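Local structure of amine oxidase (Emericella nidulans, 3PGB) at residues 425-430 with 441-446; 412-417 with 772-777; 55-60 with 338-343. The protein probably oxidises primary amines with the help of one copper ion and one topaquinone cofactor in each subunit. One frame throughout, in Å; residues are numbered along the deposited sequence.

How the contacts relate
Contact 1 joins the two arms of one hairpin, and contact 2 packs a loop of the enzyme domain against the C-terminal chain; both are largely buried. Contact 3, near the surface, adds a short N-terminal strand to strand 339-341. Contacts 1 and 2 lie side by side, with centres about 8 Å apart, and are tied by the D443–K417 salt bridge and a probable backbone bond between D443 and L415. The S426–Y338 hydroxyl pair links contact 1 to contact 3. Chemistry differs accordingly: bulged antiparallel pairing with relayed hydroxyls in 1, one glutamate over a tyrosine in 2, parallel backbone bonding in 3. Contacts 2 and 3 also touch the second subunit.

Contact 1 of 3, residues 425-430 with 441-446; sequences ASYLNT and HVDSLC. With NAG (2-acetamido-2-deoxy-beta-D-glucopyranose), chain H.
L428 pairs with L445 and T430 with H441 in the antiparallel beta hairpin of strands 426-434 and 437-451; the register slips by two residues between these pairs, and the slip includes a classic beta bulge, in which S444 and L445 both face L428. The evidence is at L428 O, which takes a bond from L445 N (3.2 Å, N-H...O angle 159°) and a weak one from S444 N. Past the bulge, H441 N reaches T430 O at 2.7 Å, and T430 N returns a bond to H441 O.

Hydroxyls run in relay across the bulge. T430 OG1 donates to S444 OG at 2.7 Å, and S444 OG donates to H441 O, arriving on the opposite face of that carbonyl from T430 N. With T430 OG1 lodged between its own N and C (chi1 55°), the methyl CG2 is turned onto L445 CG, 3.6 Å away.

The N429 amide is used at both ends: OD1 accepts D443 N at 3.0 Å, and ND2 carries the N-linked sugar, whose C5 lies 3.9 Å from V442 CG2. On the sheet face of Y427 and C446, the tyrosine CE2 touches the CB of C446, which is disulfide-bonded to C421. K417 makes a cation-pi contact with the same ring and a salt bridge with D443, whose OD2 lies 3.5 Å from Y427 CB.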
loop_
_atom_site.group_PDB
_atom_site.type_symbol
_atom_site.label_atom_id
_atom_site.label_comp_id
_atom_site.label_asym_id
_atom_site.label_seq_id
_atom_site.Cartn_x
_atom_site.Cartn_y
_atom_site.Cartn_z
ATOM N N ALA A 425 15.720 13.235 12.235
ATOM C CA ALA A 425 16.275 13.010 10.905
ATOM C C ALA A 425 17.486 13.908 10.654
ATOM O O ALA A 425 17.533 15.039 11.134
ATOM C CB ALA A 425 15.214 13.268 9.845
ATOM N N SER A 426 18.473 13.399 9.920
ATOM C CA SER A 426 19.542 14.256 9.422
ATOM C C SER A 426 19.058 14.867 8.110
ATOM O O SER A 426 18.300 14.248 7.371
ATOM C CB SER A 426 20.867 13.499 9.262
ATOM O OG SER A 426 20.824 12.563 8.209
ATOM N N TYR A 427 19.475 16.101 7.858
ATOM C CA TYR A 427 18.957 16.891 6.753
ATOM C C TYR A 427 20.107 17.373 5.894
ATOM O O TYR A 427 21.009 18.046 6.394
ATOM C CB TYR A 427 18.190 18.104 7.283
ATOM C CG TYR A 427 16.870 17.771 7.939
ATOM C CD1 TYR A 427 16.800 17.464 9.290
ATOM C CD2 TYR A 427 15.686 17.770 7.203
ATOM C CE1 TYR A 427 15.583 17.155 9.896
ATOM C CE2 TYR A 427 14.462 17.463 7.800
ATOM C CZ TYR A 427 14.414 17.155 9.148
ATOM O OH TYR A 427 13.201 16.848 9.754
ATOM N N LEU A 428 20.077 17.031 4.608
ATOM C CA LEU A 428 21.068 17.521 3.655
ATOM C C LEU A 428 20.520 18.720 2.890
ATOM O O LEU A 428 19.315 18.978 2.892
ATOM C CB LEU A 428 21.463 16.420 2.673
ATOM C CG LEU A 428 22.132 15.191 3.277
ATOM C CD1 LEU A 428 22.251 14.082 2.235
ATOM C CD2 LEU A 428 23.503 15.555 3.851
ATOM N N ASN A 429 21.425 19.453 2.251
ATOM C CA ASN A 429 21.055 20.544 1.356
ATOM C C ASN A 429 20.897 20.048 -0.078
ATOM O O ASN A 429 21.372 18.967 -0.441
ATOM C CB ASN A 429 22.135 21.630 1.363
ATOM C CG ASN A 429 22.126 22.471 2.621
ATOM O OD1 ASN A 429 21.229 22.363 3.458
ATOM N ND2 ASN A 429 23.145 23.331 2.752
ATOM N N THR A 430 20.204 20.850 -0.879
ATOM C CA THR A 430 20.232 20.727 -2.328
ATOM C C THR A 430 20.282 22.139 -2.891
ATOM O O THR A 430 19.800 23.078 -2.260
ATOM C CB THR A 430 18.996 19.989 -2.895
ATOM O OG1 THR A 430 17.787 20.625 -2.451
ATOM C CG2 THR A 430 18.995 18.521 -2.482
ATOM N N HIS A 441 18.601 25.299 -1.204
ATOM C CA HIS A 441 17.479 24.956 -0.341
ATOM C C HIS A 441 18.037 24.234 0.873
ATOM O O HIS A 441 18.432 23.067 0.785
ATOM C CB HIS A 441 16.484 24.044 -1.064
ATOM C CG HIS A 441 15.754 24.713 -2.185
ATOM N ND1 HIS A 441 15.157 25.951 -2.051
ATOM C CD2 HIS A 441 15.513 24.312 -3.456
ATOM C CE1 HIS A 441 14.584 26.285 -3.194
ATOM N NE2 HIS A 441 14.781 25.305 -4.061
ATOM N N VAL A 442 18.073 24.932 2.004
ATOM C CA VAL A 442 18.659 24.384 3.216
ATOM C C VAL A 442 17.762 23.285 3.753
ATOM O O VAL A 442 16.557 23.465 3.826
ATOM C CB VAL A 442 18.838 25.468 4.299
ATOM C CG1 VAL A 442 19.307 24.843 5.617
ATOM C CG2 VAL A 442 19.817 26.524 3.824
ATOM N N ASP A 443 18.352 22.148 4.112
ATOM C CA ASP A 443 17.613 21.059 4.735
ATOM C C ASP A 443 16.361 20.724 3.930
ATOM O O ASP A 443 15.231 20.801 4.429
ATOM C CB ASP A 443 17.255 21.419 6.177
ATOM C CG ASP A 443 18.480 21.695 7.036
ATOM O OD1 ASP A 443 18.336 22.401 8.056
ATOM O OD2 ASP A 443 19.582 21.208 6.704
ATOM N N SER A 444 16.587 20.364 2.671
ATOM C CA SER A 444 15.518 19.975 1.756
ATOM C C SER A 444 15.478 18.460 1.515
ATOM O O SER A 444 14.451 17.941 1.107
ATOM C CB SER A 444 15.656 20.725 0.434
ATOM O OG SER A 444 17.015 20.877 0.074
ATOM N N LEU A 445 16.586 17.760 1.742
ATOM C CA LEU A 445 16.564 16.296 1.815
ATOM C C LEU A 445 16.530 15.900 3.283
ATOM O O LEU A 445 17.078 16.608 4.130
ATOM C CB LEU A 445 17.802 15.673 1.171
ATOM C CG LEU A 445 17.964 15.772 -0.344
ATOM C CD1 LEU A 445 19.311 15.192 -0.770
ATOM C CD2 LEU A 445 16.820 15.071 -1.076
ATOM N N CYS A 446 15.893 14.777 3.591
ATOM C CA CYS A 446 16.000 14.216 4.928
ATOM C C CYS A 446 16.302 12.722 4.880
ATOM O O CYS A 446 15.976 12.028 3.908
ATOM C CB CYS A 446 14.752 14.523 5.764
ATOM S SG CYS A 446 13.279 13.592 5.367
HETATM C C1 NAG H . 23.361 24.262 3.836
HETATM C C2 NAG H . 24.511 23.858 4.752
HETATM C C3 NAG H . 24.834 24.945 5.785
HETATM C C4 NAG H . 24.944 26.326 5.142
HETATM C C5 NAG H . 23.734 26.570 4.252
HETATM C C6 NAG H . 23.818 27.909 3.527
HETATM C C7 NAG H . 25.126 21.686 5.679
HETATM C C8 NAG H . 24.661 20.423 6.351
HETATM N N2 NAG H . 24.194 22.598 5.402
HETATM O O3 NAG H . 26.064 24.647 6.400
HETATM O O4 NAG H . 25.041 27.330 6.133
HETATM O O5 NAG H . 23.674 25.531 3.295
HETATM O O6 NAG H . 24.881 27.870 2.601
HETATM O O7 NAG H . 26.316 21.847 5.408
#

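Contact 2 of 3, residues 412-417 with 772-777; sequences AFELLK and SYQGDV
E414 lies stretched over the ring of Y773, fastening loop 412-417 to the chain that leads into strand 776-781 of the beta-sandwich enzyme domain. Its CB starts beside the phenol, 3.5 Å from Y773 OH. CG stands anti to the backbone N (chi1 176°), which carries the chain inward over the ring, CG coming within 3.4 Å of Y773 CE2. CD then sits over the ring face, and the carboxylate and ring planes are only 21° apart, a stacked arrangement with the glutamate chain running antiparallel to the tyrosine side chain.

At the tip the oxygens part company. OE1 stands above the centre of the Y773 ring and accepts G775 N at 3.1 Å, met nearly end-on, plus a weak bond from Q774 N at 3.4 Å. These two successive amides probably offset the cost of laying a carboxylate on an aromatic face. OE2 has a water at 2.7 Å that may also bind S772 O, though acceptors around this water outnumber its two protons; K417 NZ forms a long salt bridge to E414 OE2 at 3.7 Å.

L416 CD2 also packs on the tyrosine, which meets Y741 of the second subunit edge-to-face, so the contact lies at the dimer interface. The backbone of E414 completes the grip: its O accepts Y773 OH at 2.8 Å.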
loop_
_atom_site.group_PDB
_atom_site.type_symbol
_atom_site.label_atom_id
_atom_site.label_comp_id
_atom_site.label_asym_id
_atom_site.label_seq_id
_atom_site.Cartn_x
_atom_site.Cartn_y
_atom_site.Cartn_z
ATOM N N ALA A 412 12.239 22.227 -4.619
ATOM C CA ALA A 412 12.517 21.289 -3.534
ATOM C C ALA A 412 12.851 22.083 -2.262
ATOM O O ALA A 412 13.978 22.043 -1.772
ATOM C CB ALA A 412 13.661 20.358 -3.913
ATOM N N PHE A 413 11.856 22.796 -1.736
ATOM C CA PHE A 413 12.052 23.738 -0.638
ATOM C C PHE A 413 12.459 23.060 0.672
ATOM O O PHE A 413 12.376 21.846 0.810
ATOM C CB PHE A 413 10.773 24.540 -0.390
ATOM C CG PHE A 413 10.348 25.392 -1.551
ATOM C CD1 PHE A 413 11.219 26.318 -2.110
ATOM C CD2 PHE A 413 9.062 25.285 -2.073
ATOM C CE1 PHE A 413 10.819 27.117 -3.178
ATOM C CE2 PHE A 413 8.654 26.081 -3.139
ATOM C CZ PHE A 413 9.528 26.995 -3.691
ATOM N N GLU A 414 12.899 23.867 1.633
ATOM C CA GLU A 414 13.265 23.363 2.956
ATOM C C GLU A 414 12.054 22.680 3.599
ATOM O O GLU A 414 10.931 23.162 3.483
ATOM C CB GLU A 414 13.779 24.513 3.837
ATOM C CG GLU A 414 14.120 24.137 5.287
ATOM C CD GLU A 414 14.824 25.261 6.043
ATOM O OE1 GLU A 414 14.779 26.425 5.584
ATOM O OE2 GLU A 414 15.412 24.981 7.109
ATOM N N LEU A 415 12.299 21.553 4.259
ATOM C CA LEU A 415 11.245 20.778 4.914
ATOM C C LEU A 415 10.943 21.338 6.301
ATOM O O LEU A 415 11.820 21.912 6.949
ATOM C CB LEU A 415 11.679 19.316 5.033
ATOM C CG LEU A 415 12.036 18.630 3.714
ATOM C CD1 LEU A 415 12.485 17.199 3.953
ATOM C CD2 LEU A 415 10.850 18.660 2.758
ATOM N N LEU A 416 9.702 21.186 6.757
ATOM C CA LEU A 416 9.369 21.523 8.136
ATOM C C LEU A 416 9.785 20.352 9.009
ATOM O O LEU A 416 9.240 19.253 8.893
ATOM C CB LEU A 416 7.878 21.812 8.306
ATOM C CG LEU A 416 7.322 23.041 7.577
ATOM C CD1 LEU A 416 5.912 23.333 8.059
ATOM C CD2 LEU A 416 8.203 24.275 7.774
ATOM N N LYS A 417 10.763 20.591 9.877
ATOM C CA LYS A 417 11.318 19.537 10.720
ATOM C C LYS A 417 10.285 19.076 11.731
ATOM O O LYS A 417 9.560 19.886 12.287
ATOM C CB LYS A 417 12.577 20.026 11.428
ATOM C CG LYS A 417 13.725 20.271 10.478
ATOM C CD LYS A 417 14.817 21.126 11.082
ATOM C CE LYS A 417 15.986 21.242 10.121
ATOM N NZ LYS A 417 16.357 22.655 9.877
ATOM N N SER A 772 13.658 28.852 13.070
ATOM C CA SER A 772 14.920 28.917 12.333
ATOM C C SER A 772 14.766 28.512 10.860
ATOM O O SER A 772 15.752 28.213 10.191
ATOM C CB SER A 772 15.982 28.049 13.017
ATOM O OG SER A 772 15.639 26.678 12.963
ATOM N N TYR A 773 13.531 28.502 10.360
ATOM C CA TYR A 773 13.282 28.319 8.934
ATOM C C TYR A 773 13.777 29.566 8.209
ATOM O O TYR A 773 13.374 30.684 8.546
ATOM C CB TYR A 773 11.785 28.100 8.662
ATOM C CG TYR A 773 11.472 27.545 7.284
ATOM C CD1 TYR A 773 11.237 28.388 6.202
ATOM C CD2 TYR A 773 11.400 26.168 7.070
ATOM C CE1 TYR A 773 10.945 27.874 4.943
ATOM C CE2 TYR A 773 11.109 25.650 5.817
ATOM C CZ TYR A 773 10.886 26.504 4.761
ATOM O OH TYR A 773 10.605 25.981 3.522
ATOM N N GLN A 774 14.665 29.373 7.236
ATOM C CA GLN A 774 15.228 30.493 6.467
ATOM C C GLN A 774 14.827 30.459 4.995
ATOM O O GLN A 774 14.613 31.507 4.376
ATOM C CB GLN A 774 16.755 30.547 6.612
ATOM C CG GLN A 774 17.510 29.307 6.152
ATOM C CD GLN A 774 18.954 29.311 6.622
ATOM O OE1 GLN A 774 19.434 28.331 7.190
ATOM N NE2 GLN A 774 19.649 30.424 6.402
ATOM N N GLY A 775 14.727 29.260 4.439
ATOM C CA GLY A 775 14.305 29.095 3.056
ATOM C C GLY A 775 15.482 29.061 2.100
ATOM O O GLY A 775 16.459 28.340 2.329
ATOM N N ASP A 776 15.391 29.855 1.038
ATOM C CA ASP A 776 16.297 29.738 -0.102
ATOM C C ASP A 776 17.480 30.703 0.007
ATOM O O ASP A 776 17.298 31.916 -0.016
ATOM C CB ASP A 776 15.510 29.977 -1.399
ATOM C CG ASP A 776 16.404 30.186 -2.606
ATOM O OD1 ASP A 776 17.559 29.692 -2.592
ATOM O OD2 ASP A 776 15.945 30.845 -3.568
ATOM N N VAL A 777 18.690 30.152 0.102
ATOM C CA VAL A 777 19.906 30.954 0.227
ATOM C C VAL A 777 20.565 31.167 -1.135
ATOM O O VAL A 777 21.117 30.235 -1.718
ATOM C CB VAL A 777 20.909 30.301 1.188
ATOM C CG1 VAL A 777 22.167 31.159 1.313
ATOM C CG2 VAL A 777 20.262 30.081 2.546
HETATM O O HOH W 1 17.040 26.408 8.759
#

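Contact 3 of 3, residues 55-60 with 338-343; sequences TPPQEI and YSVDAE
Q58 uses both of its backbone polar atoms on the segment 338-343. Its N donates to Y338 O at 3.0 Å, lying in the carbonyl plane, and its O accepts V340 N at 2.9 Å with an N-H...O angle of 170°, an almost straight bond met end-on. One step further, I60 N gives its proton to V340 O at 3.2 Å, but from 51° above the carbonyl plane, so this last bond does not fall on a lone pair. Y338 O has a further donor, Q322 NE2 of the second subunit.

Donors and acceptors thus come from Q58 and I60 on one side, and from Y338 and V340 on the other. This is the pattern of parallel strand pairing, with bridges Q58–S339 and E59–V340. The short strand 58-59, from the N-terminal part of the chain, is laid along strand 339-341 of the enzyme domain, whose other neighbour is the antiparallel strand 346-349; S339 is backbone-bonded there, to T348.

The side-chain polar groups are satisfied less evenly. S339 OG and Q58 OE1 are 3.3 Å apart, a weak bond, and an unsettled one, because the S339 hydroxyl proton could go to another acceptor instead. D341 is better supplied, OD2 taking A62 N and OD1 taking R344 N, with a weak bond from E343 N in addition. Y338 OH bonds to S426 OG. A chi1 of 52° swings the Y338 ring back alongside P57, although its CB points away from that segment, and Y338 CE2 comes to 3.6 Å from P57 CB. V340 CG2 meets the edge of that ring in its plane. Beside the Q58–S339 pair, I60 CG2 rests 3.8 Å from S339 CB.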
loop_
_atom_site.group_PDB
_atom_site.type_symbol
_atom_site.label_atom_id
_atom_site.label_comp_id
_atom_site.label_asym_id
_atom_site.label_seq_id
_atom_site.Cartn_x
_atom_site.Cartn_y
_atom_site.Cartn_z
ATOM N N THR A 55 23.371 10.595 18.934
ATOM C CA THR A 55 24.586 10.823 18.182
ATOM C C THR A 55 24.273 11.002 16.702
ATOM O O THR A 55 23.446 10.269 16.157
ATOM C CB THR A 55 25.578 9.664 18.376
ATOM O OG1 THR A 55 24.861 8.431 18.463
ATOM C CG2 THR A 55 26.364 9.857 19.668
ATOM N N PRO A 56 24.942 11.971 16.039
ATOM C CA PRO A 56 24.714 12.162 14.606
ATOM C C PRO A 56 25.195 10.949 13.812
ATOM O O PRO A 56 25.766 10.028 14.396
ATOM C CB PRO A 56 25.556 13.408 14.265
ATOM C CG PRO A 56 26.070 13.943 15.555
ATOM C CD PRO A 56 26.041 12.821 16.533
ATOM N N PRO A 57 24.959 10.933 12.491
ATOM C CA PRO A 57 25.446 9.793 11.709
ATOM C C PRO A 57 26.967 9.720 11.697
ATOM O O PRO A 57 27.629 10.732 11.899
ATOM C CB PRO A 57 24.908 10.070 10.298
ATOM C CG PRO A 57 24.551 11.517 10.273
ATOM C CD PRO A 57 24.228 11.914 11.667
ATOM N N GLN A 58 27.513 8.530 11.472
ATOM C CA GLN A 58 28.961 8.365 11.380
ATOM C C GLN A 58 29.500 9.148 10.184
ATOM O O GLN A 58 28.828 9.258 9.155
ATOM C CB GLN A 58 29.343 6.883 11.271
ATOM C CG GLN A 58 29.037 6.089 12.534
ATOM C CD GLN A 58 29.502 4.636 12.486
ATOM O OE1 GLN A 58 29.842 4.105 11.428
ATOM N NE2 GLN A 58 29.513 3.991 13.642
ATOM N N GLU A 59 30.690 9.727 10.351
ATOM C CA GLU A 59 31.417 10.361 9.250
ATOM C C GLU A 59 32.296 9.334 8.576
ATOM O O GLU A 59 33.253 8.863 9.176
ATOM C CB GLU A 59 32.331 11.473 9.748
ATOM C CG GLU A 59 31.655 12.753 10.154
ATOM C CD GLU A 59 32.673 13.786 10.613
ATOM O OE1 GLU A 59 32.619 14.203 11.794
ATOM O OE2 GLU A 59 33.551 14.146 9.793
ATOM N N ILE A 60 31.976 8.996 7.333
ATOM C CA ILE A 60 32.825 8.123 6.537
ATOM C C ILE A 60 33.254 8.824 5.253
ATOM O O ILE A 60 32.758 9.906 4.922
ATOM C CB ILE A 60 32.122 6.791 6.204
ATOM C CG1 ILE A 60 30.813 7.032 5.443
ATOM C CG2 ILE A 60 31.850 6.001 7.478
ATOM C CD1 ILE A 60 30.361 5.825 4.654
ATOM N N TYR A 338 23.324 5.181 10.897
ATOM C CA TYR A 338 23.811 5.114 9.524
ATOM C C TYR A 338 25.065 5.975 9.381
ATOM O O TYR A 338 25.503 6.615 10.344
ATOM C CB TYR A 338 22.718 5.540 8.541
ATOM C CG TYR A 338 22.061 6.863 8.844
ATOM C CD1 TYR A 338 20.973 6.939 9.707
ATOM C CD2 TYR A 338 22.506 8.037 8.245
ATOM C CE1 TYR A 338 20.353 8.156 9.971
ATOM C CE2 TYR A 338 21.898 9.258 8.509
ATOM C CZ TYR A 338 20.825 9.307 9.372
ATOM O OH TYR A 338 20.220 10.504 9.635
ATOM N N SER A 339 25.651 5.964 8.189
ATOM C CA SER A 339 26.897 6.675 7.929
ATOM C C SER A 339 26.770 7.534 6.686
ATOM O O SER A 339 26.108 7.154 5.731
ATOM C CB SER A 339 28.026 5.666 7.760
ATOM O OG SER A 339 27.990 4.708 8.809
ATOM N N VAL A 340 27.413 8.692 6.704
ATOM C CA VAL A 340 27.298 9.663 5.624
ATOM C C VAL A 340 28.643 10.310 5.301
ATOM O O VAL A 340 29.423 10.632 6.206
ATOM C CB VAL A 340 26.310 10.781 5.998
ATOM C CG1 VAL A 340 26.419 11.950 5.022
ATOM C CG2 VAL A 340 24.885 10.248 6.040
ATOM N N ASP A 341 28.910 10.468 4.005
ATOM C CA ASP A 341 29.947 11.360 3.512
ATOM C C ASP A 341 29.216 12.601 3.010
ATOM O O ASP A 341 28.557 12.572 1.974
ATOM C CB ASP A 341 30.745 10.692 2.385
ATOM C CG ASP A 341 31.947 11.519 1.925
ATOM O OD1 ASP A 341 31.954 12.762 2.115
ATOM O OD2 ASP A 341 32.882 10.914 1.339
ATOM N N ALA A 342 29.317 13.684 3.770
ATOM C CA ALA A 342 28.617 14.922 3.437
ATOM C C ALA A 342 29.175 15.582 2.173
ATOM O O ALA A 342 28.426 16.178 1.404
ATOM C CB ALA A 342 28.676 15.893 4.612
ATOM N N GLU A 343 30.487 15.476 1.969
ATOM C CA GLU A 343 31.141 16.098 0.817
ATOM C C GLU A 343 30.843 15.320 -0.462
ATOM O O GLU A 343 30.609 15.916 -1.513
ATOM C CB GLU A 343 32.654 16.217 1.047
#